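Local coordinates for major capsid protein (Paramecium bursaria Chlorella virus 1, PDB 5TIP) that self-assembles as trimers into the large icosahedral capsid of a chlorovirus and carries N-linked glycans added by the host, at residues R120-W134 with A142-F154. Numbering follows the deposited sequence.
Sequences RMNDDRYNYRRMTDW and AQKRFYVPLIFFF
Ala142 opens the contact at the Trp134 indole, its carbonyl O 3.4 Å from Trp134 CZ2. Lys144 follows with its whole chain extended, CG anti to the backbone N (chi1 175°), and runs alongside the indole, the two side chains heading opposite ways. Lys144 CB comes close to Trp134 NE1, and Lys144 CD lies over the face of the five-membered ring as a CH-pi contact. This reach delivers Lys144 NZ to two backbone carbonyls, Arg130 O at 2.9 Å, on a lone pair, and Asp133 O at 2.8 Å, tilted from the carbonyl plane. Phe146 then points its edge at the face of the six-membered ring of Trp134 in a T-shaped pair, planes at 87°, with Phe146 CZ 3.6 Å from Trp134 CH2; its CD1 and CE1 run along the Thr132-Asp133 peptide. Tyr147 N donates to Met131 O at 2.8 Å, joining the strand backbone directly to Met131. Bent at chi3, Met131 turns CE back onto Tyr147 CB and Pro149 CD. Pro149 also meets the edge of the Tyr128 ring, Pro149 CD to Tyr128 CE1 3.9 Å, while Arg120 NH1 lies over the centre of one face of that ring. Arg120 NH2 touches Ile151 CG2 and bonds to Tyr339 OH of a second subunit. The axes of helix 122-132 and strand 143-149 thus cross at 127°, 6.6 Å apart, in the N-terminal domain of this hexon-like protein; strand 65-76 pairs with the strand, helix 87-91 packs on Trp134, Phe146 and Val148, and helix 109-119 touches Ile151 and Arg120.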
loop_
_atom_site.group_PDB
_atom_site.type_symbol
_atom_site.label_atom_id
_atom_site.label_comp_id
_atom_site.label_asym_id
_atom_site.label_seq_id
_atom_site.Cartn_x
_atom_site.Cartn_y
_atom_site.Cartn_z
ATOM N N ARG A 120 -0.705 -10.409 -3.232
ATOM C CA ARG A 120 -1.247 -9.147 -3.708
ATOM C C ARG A 120 -2.041 -8.481 -2.594
ATOM O O ARG A 120 -2.520 -9.135 -1.665
ATOM C CB ARG A 120 -2.121 -9.345 -4.948
ATOM C CG ARG A 120 -1.321 -9.513 -6.229
ATOM C CD ARG A 120 -2.167 -9.238 -7.462
ATOM N NE ARG A 120 -1.497 -9.674 -8.684
ATOM C CZ ARG A 120 -1.554 -10.911 -9.163
ATOM N NH1 ARG A 120 -2.254 -11.838 -8.524
ATOM N NH2 ARG A 120 -0.912 -11.224 -10.279
ATOM N N MET A 121 -2.170 -7.162 -2.692
ATOM C CA MET A 121 -2.818 -6.404 -1.634
ATOM C C MET A 121 -3.244 -5.048 -2.171
ATOM O O MET A 121 -2.753 -4.583 -3.202
ATOM C CB MET A 121 -1.891 -6.218 -0.429
ATOM C CG MET A 121 -0.662 -5.376 -0.735
ATOM S SD MET A 121 0.509 -5.273 0.633
ATOM C CE MET A 121 1.106 -6.959 0.701
ATOM N N ASN A 122 -4.177 -4.434 -1.453
ATOM C CA ASN A 122 -4.520 -3.008 -1.592
ATOM C C ASN A 122 -5.095 -2.775 -2.994
ATOM O O ASN A 122 -5.802 -3.647 -3.521
ATOM C CB ASN A 122 -3.304 -2.176 -1.247
ATOM C CG ASN A 122 -2.835 -2.401 0.171
ATOM O OD1 ASN A 122 -3.642 -2.627 1.071
ATOM N ND2 ASN A 122 -1.526 -2.340 0.382
ATOM N N ASP A 123 -4.822 -1.614 -3.603
ATOM C CA ASP A 123 -5.396 -1.282 -4.904
ATOM C C ASP A 123 -4.843 -2.168 -6.012
ATOM O O ASP A 123 -5.537 -2.421 -7.004
ATOM C CB ASP A 123 -5.131 0.186 -5.230
ATOM C CG ASP A 123 -5.983 1.125 -4.407
ATOM O OD1 ASP A 123 -6.869 0.645 -3.670
ATOM O OD2 ASP A 123 -5.752 2.347 -4.489
ATOM N N ASP A 124 -3.604 -2.643 -5.861
ATOM C CA ASP A 124 -3.030 -3.558 -6.839
ATOM C C ASP A 124 -3.863 -4.824 -6.966
ATOM O O ASP A 124 -4.127 -5.299 -8.082
ATOM C CB ASP A 124 -1.601 -3.898 -6.431
ATOM C CG ASP A 124 -0.905 -4.773 -7.437
ATOM O OD1 ASP A 124 -0.965 -4.489 -8.645
ATOM O OD2 ASP A 124 -0.283 -5.761 -7.027
ATOM N N ARG A 125 -4.347 -5.307 -5.827
ATOM C CA ARG A 125 -5.194 -6.489 -5.785
ATOM C C ARG A 125 -6.532 -6.211 -6.467
ATOM O O ARG A 125 -7.026 -7.042 -7.229
ATOM C CB ARG A 125 -5.420 -6.936 -4.340
ATOM C CG ARG A 125 -6.166 -8.254 -4.207
ATOM C CD ARG A 125 -5.541 -9.137 -3.140
ATOM N NE ARG A 125 -5.903 -8.707 -1.792
ATOM C CZ ARG A 125 -5.570 -9.361 -0.685
ATOM N NH1 ARG A 125 -4.862 -10.480 -0.760
ATOM N NH2 ARG A 125 -5.943 -8.896 0.500
ATOM N N TYR A 126 -7.123 -5.046 -6.197
ATOM C CA TYR A 126 -8.400 -4.709 -6.817
ATOM C C TYR A 126 -8.255 -4.511 -8.320
ATOM O O TYR A 126 -9.147 -4.893 -9.091
ATOM C CB TYR A 126 -8.992 -3.455 -6.172
ATOM C CG TYR A 126 -10.288 -3.001 -6.821
ATOM C CD1 TYR A 126 -11.416 -3.794 -6.780
ATOM C CD2 TYR A 126 -10.390 -1.768 -7.447
ATOM C CE1 TYR A 126 -12.605 -3.400 -7.366
ATOM C CE2 TYR A 126 -11.585 -1.358 -8.032
ATOM C CZ TYR A 126 -12.683 -2.181 -7.987
ATOM O OH TYR A 126 -13.870 -1.790 -8.564
ATOM N N ASN A 127 -7.144 -3.901 -8.757
ATOM C CA ASN A 127 -6.899 -3.783 -10.195
ATOM C C ASN A 127 -6.770 -5.149 -10.855
ATOM O O ASN A 127 -7.173 -5.322 -12.010
ATOM C CB ASN A 127 -5.636 -2.955 -10.450
ATOM C CG ASN A 127 -5.453 -2.595 -11.919
ATOM O OD1 ASN A 127 -6.421 -2.309 -12.618
ATOM N ND2 ASN A 127 -4.205 -2.617 -12.393
ATOM N N TYR A 128 -6.210 -6.124 -10.136
ATOM C CA TYR A 128 -6.121 -7.474 -10.676
ATOM C C TYR A 128 -7.499 -8.094 -10.861
ATOM O O TYR A 128 -7.708 -8.857 -11.810
ATOM C CB TYR A 128 -5.254 -8.352 -9.767
ATOM C CG TYR A 128 -5.200 -9.809 -10.180
ATOM C CD1 TYR A 128 -4.352 -10.231 -11.194
ATOM C CD2 TYR A 128 -5.987 -10.762 -9.545
ATOM C CE1 TYR A 128 -4.296 -11.561 -11.572
ATOM C CE2 TYR A 128 -5.936 -12.094 -9.917
ATOM C CZ TYR A 128 -5.089 -12.487 -10.931
ATOM O OH TYR A 128 -5.037 -13.811 -11.299
ATOM N N ARG A 129 -8.455 -7.780 -9.978
ATOM C CA ARG A 129 -9.803 -8.305 -10.168
ATOM C C ARG A 129 -10.533 -7.585 -11.294
ATOM O O ARG A 129 -11.380 -8.187 -11.965
ATOM C CB ARG A 129 -10.616 -8.222 -8.876
ATOM C CG ARG A 129 -11.932 -8.973 -8.984
ATOM C CD ARG A 129 -12.648 -9.151 -7.664
ATOM N NE ARG A 129 -13.841 -9.974 -7.850
ATOM C CZ ARG A 129 -14.688 -10.305 -6.884
ATOM N NH1 ARG A 129 -14.485 -9.887 -5.644
ATOM N NH2 ARG A 129 -15.745 -11.058 -7.161
ATOM N N ARG A 130 -10.237 -6.301 -11.512
ATOM C CA ARG A 130 -10.749 -5.630 -12.702
ATOM C C ARG A 130 -10.275 -6.334 -13.966
ATOM O O ARG A 130 -11.012 -6.416 -14.955
ATOM C CB ARG A 130 -10.310 -4.167 -12.728
ATOM C CG ARG A 130 -10.869 -3.290 -11.630
ATOM C CD ARG A 130 -10.286 -1.892 -11.757
ATOM N NE ARG A 130 -10.724 -1.230 -12.983
ATOM C CZ ARG A 130 -10.047 -0.260 -13.589
ATOM N NH1 ARG A 130 -8.890 0.152 -13.094
ATOM N NH2 ARG A 130 -10.519 0.289 -14.701
ATOM N N MET A 131 -9.044 -6.847 -13.950
ATOM C CA MET A 131 -8.468 -7.483 -15.123
ATOM C C MET A 131 -8.966 -8.905 -15.335
ATOM O O MET A 131 -8.779 -9.453 -16.426
ATOM C CB MET A 131 -6.942 -7.496 -15.018
ATOM C CG MET A 131 -6.301 -6.120 -15.014
ATOM S SD MET A 131 -4.589 -6.171 -14.452
ATOM C CE MET A 131 -3.873 -7.298 -15.644
ATOM N N THR A 132 -9.585 -9.522 -14.326
ATOM C CA THR A 132 -9.959 -10.928 -14.416
ATOM C C THR A 132 -11.411 -11.201 -14.039
ATOM O O THR A 132 -11.795 -12.371 -13.935
ATOM C CB THR A 132 -9.041 -11.787 -13.534
ATOM O OG1 THR A 132 -9.103 -11.320 -12.181
ATOM C CG2 THR A 132 -7.602 -11.720 -14.023
ATOM N N ASP A 133 -12.230 -10.171 -13.835
ATOM C CA ASP A 133 -13.593 -10.398 -13.372
ATOM C C ASP A 133 -14.442 -9.171 -13.674
ATOM O O ASP A 133 -13.925 -8.089 -13.962
ATOM C CB ASP A 133 -13.619 -10.717 -11.872
ATOM C CG ASP A 133 -14.905 -11.390 -11.438
ATOM O OD1 ASP A 133 -15.831 -11.503 -12.267
ATOM O OD2 ASP A 133 -14.989 -11.809 -10.264
ATOM N N TRP A 134 -15.759 -9.362 -13.612
ATOM C CA TRP A 134 -16.710 -8.258 -13.639
ATOM C C TRP A 134 -16.890 -7.727 -12.223
ATOM O O TRP A 134 -17.216 -8.490 -11.308
ATOM C CB TRP A 134 -18.058 -8.705 -14.209
ATOM C CG TRP A 134 -18.073 -8.907 -15.695
ATOM C CD1 TRP A 134 -18.266 -7.951 -16.648
ATOM C CD2 TRP A 134 -17.912 -10.146 -16.396
ATOM N NE1 TRP A 134 -18.225 -8.515 -17.899
ATOM C CE2 TRP A 134 -18.009 -9.862 -17.773
ATOM C CE3 TRP A 134 -17.689 -11.467 -15.996
ATOM C CZ2 TRP A 134 -17.890 -10.848 -18.748
ATOM C CZ3 TRP A 134 -17.573 -12.444 -16.966
ATOM C CH2 TRP A 134 -17.673 -12.130 -18.326
ATOM N N ALA A 142 -23.136 -9.157 -20.848
ATOM C CA ALA A 142 -22.075 -8.167 -20.782
ATOM C C ALA A 142 -20.790 -8.791 -21.309
ATOM O O ALA A 142 -20.411 -9.881 -20.895
ATOM C CB ALA A 142 -21.884 -7.689 -19.353
ATOM N N GLN A 143 -20.133 -8.104 -22.234
ATOM C CA GLN A 143 -18.890 -8.595 -22.809
ATOM C C GLN A 143 -17.745 -7.741 -22.311
ATOM O O GLN A 143 -17.855 -6.521 -22.248
ATOM C CB GLN A 143 -18.936 -8.568 -24.335
ATOM C CG GLN A 143 -17.927 -9.489 -24.994
ATOM C CD GLN A 143 -17.813 -9.263 -26.485
ATOM O OE1 GLN A 143 -18.021 -8.155 -26.972
ATOM N NE2 GLN A 143 -17.483 -10.315 -27.219
ATOM N N LYS A 144 -16.636 -8.382 -21.968
ATOM C CA LYS A 144 -15.493 -7.656 -21.449
ATOM C C LYS A 144 -14.179 -8.342 -21.784
ATOM O O LYS A 144 -14.105 -9.561 -21.848
ATOM C CB LYS A 144 -15.636 -7.509 -19.932
ATOM C CG LYS A 144 -14.446 -6.879 -19.228
ATOM C CD LYS A 144 -14.702 -6.745 -17.734
ATOM C CE LYS A 144 -13.540 -6.059 -17.034
ATOM N NZ LYS A 144 -13.795 -5.819 -15.587
ATOM N N ARG A 145 -13.149 -7.544 -22.021
ATOM C CA ARG A 145 -11.823 -8.077 -22.297
ATOM C C ARG A 145 -11.052 -8.213 -20.992
ATOM O O ARG A 145 -11.014 -7.279 -20.185
ATOM C CB ARG A 145 -11.060 -7.179 -23.268
ATOM C CG ARG A 145 -9.656 -7.674 -23.582
ATOM C CD ARG A 145 -9.024 -6.872 -24.705
ATOM N NE ARG A 145 -9.846 -6.908 -25.909
ATOM C CZ ARG A 145 -9.685 -7.780 -26.896
ATOM N NH1 ARG A 145 -8.728 -8.693 -26.826
ATOM N NH2 ARG A 145 -10.482 -7.738 -27.955
ATOM N N PHE A 146 -10.437 -9.373 -20.793
ATOM C CA PHE A 146 -9.708 -9.670 -19.573
ATOM C C PHE A 146 -8.224 -9.817 -19.873
ATOM O O PHE A 146 -7.827 -10.165 -20.988
ATOM C CB PHE A 146 -10.229 -10.949 -18.915
ATOM C CG PHE A 146 -11.674 -10.884 -18.512
ATOM C CD1 PHE A 146 -12.044 -10.298 -17.312
ATOM C CD2 PHE A 146 -12.660 -11.422 -19.320
ATOM C CE1 PHE A 146 -13.371 -10.239 -16.932
ATOM C CE2 PHE A 146 -13.991 -11.367 -18.943
ATOM C CZ PHE A 146 -14.345 -10.775 -17.746
ATOM N N TYR A 147 -7.406 -9.553 -18.858
ATOM C CA TYR A 147 -5.953 -9.611 -18.974
ATOM C C TYR A 147 -5.418 -10.429 -17.808
ATOM O O TYR A 147 -5.480 -9.987 -16.656
ATOM C CB TYR A 147 -5.341 -8.211 -18.972
ATOM C CG TYR A 147 -5.909 -7.267 -20.008
ATOM C CD1 TYR A 147 -7.025 -6.489 -19.730
ATOM C CD2 TYR A 147 -5.312 -7.132 -21.252
ATOM C CE1 TYR A 147 -7.538 -5.616 -20.670
ATOM C CE2 TYR A 147 -5.816 -6.260 -22.197
ATOM C CZ TYR A 147 -6.928 -5.506 -21.900
ATOM O OH TYR A 147 -7.433 -4.638 -22.840
ATOM N N VAL A 148 -4.891 -11.614 -18.101
ATOM C CA VAL A 148 -4.335 -12.496 -17.080
ATOM C C VAL A 148 -2.813 -12.397 -17.163
ATOM O O VAL A 148 -2.225 -12.899 -18.135
ATOM C CB VAL A 148 -4.810 -13.943 -17.262
ATOM C CG1 VAL A 148 -4.313 -14.807 -16.116
ATOM C CG2 VAL A 148 -6.327 -13.993 -17.355
ATOM N N PRO A 149 -2.146 -11.763 -16.197
ATOM C CA PRO A 149 -0.681 -11.667 -16.247
ATOM C C PRO A 149 -0.033 -12.920 -15.672
ATOM O O PRO A 149 -0.422 -13.405 -14.606
ATOM C CB PRO A 149 -0.380 -10.436 -15.387
ATOM C CG PRO A 149 -1.496 -10.420 -14.387
ATOM C CD PRO A 149 -2.715 -10.992 -15.077
ATOM N N LEU A 150 0.958 -13.445 -16.384
ATOM C CA LEU A 150 1.695 -14.600 -15.898
ATOM C C LEU A 150 2.703 -14.166 -14.843
ATOM O O LEU A 150 3.173 -13.025 -14.834
ATOM C CB LEU A 150 2.407 -15.314 -17.048
ATOM C CG LEU A 150 1.518 -15.882 -18.157
ATOM C CD1 LEU A 150 2.338 -16.716 -19.131
ATOM C CD2 LEU A 150 0.370 -16.698 -17.578
ATOM N N ILE A 151 3.031 -15.089 -13.942
ATOM C CA ILE A 151 3.880 -14.756 -12.804
ATOM C C ILE A 151 5.052 -15.725 -12.713
ATOM O O ILE A 151 5.414 -16.177 -11.620
ATOM C CB ILE A 151 3.071 -14.742 -11.493
ATOM C CG1 ILE A 151 2.211 -16.002 -11.373
ATOM C CG2 ILE A 151 2.207 -13.492 -11.420
ATOM C CD1 ILE A 151 1.298 -16.013 -10.166
ATOM N N PHE A 152 5.660 -16.044 -13.853
ATOM C CA PHE A 152 6.889 -16.820 -13.845
ATOM C C PHE A 152 8.052 -15.928 -13.409
ATOM O O PHE A 152 7.885 -14.733 -13.144
ATOM C CB PHE A 152 7.130 -17.450 -15.215
ATOM C CG PHE A 152 6.122 -18.504 -15.581
ATOM C CD1 PHE A 152 6.020 -19.673 -14.845
ATOM C CD2 PHE A 152 5.270 -18.322 -16.658
ATOM C CE1 PHE A 152 5.091 -20.640 -15.178
ATOM C CE2 PHE A 152 4.338 -19.286 -16.996
ATOM C CZ PHE A 152 4.249 -20.446 -16.255
ATOM N N PHE A 153 9.252 -16.510 -13.334
ATOM C CA PHE A 153 10.380 -15.793 -12.745
ATOM C C PHE A 153 10.745 -14.555 -13.557
ATOM O O PHE A 153 11.082 -13.510 -12.987
ATOM C CB PHE A 153 11.589 -16.722 -12.599
ATOM C CG PHE A 153 12.125 -17.244 -13.902
ATOM C CD1 PHE A 153 11.626 -18.411 -14.453
ATOM C CD2 PHE A 153 13.141 -16.575 -14.568
ATOM C CE1 PHE A 153 12.121 -18.895 -15.649
ATOM C CE2 PHE A 153 13.638 -17.053 -15.764
ATOM C CZ PHE A 153 13.129 -18.215 -16.305
ATOM N N PHE A 154 10.675 -14.642 -14.884
ATOM C CA PHE A 154 11.020 -13.500 -15.719
ATOM C C PHE A 154 9.855 -12.539 -15.913
ATOM O O PHE A 154 10.024 -11.514 -16.582
ATOM C CB PHE A 154 11.542 -13.967 -17.082
ATOM C CG PHE A 154 10.526 -14.696 -17.914
ATOM C CD1 PHE A 154 10.284 -16.045 -17.715
ATOM C CD2 PHE A 154 9.831 -14.037 -18.914
ATOM C CE1 PHE A 154 9.355 -16.715 -18.487
ATOM C CE2 PHE A 154 8.902 -14.703 -19.688
ATOM C CZ PHE A 154 8.664 -16.043 -19.475
HETATM O O HOH W 1 -1.267 -13.454 -12.346
HETATM O O HOH W 2 -18.834 -5.854 -19.104
#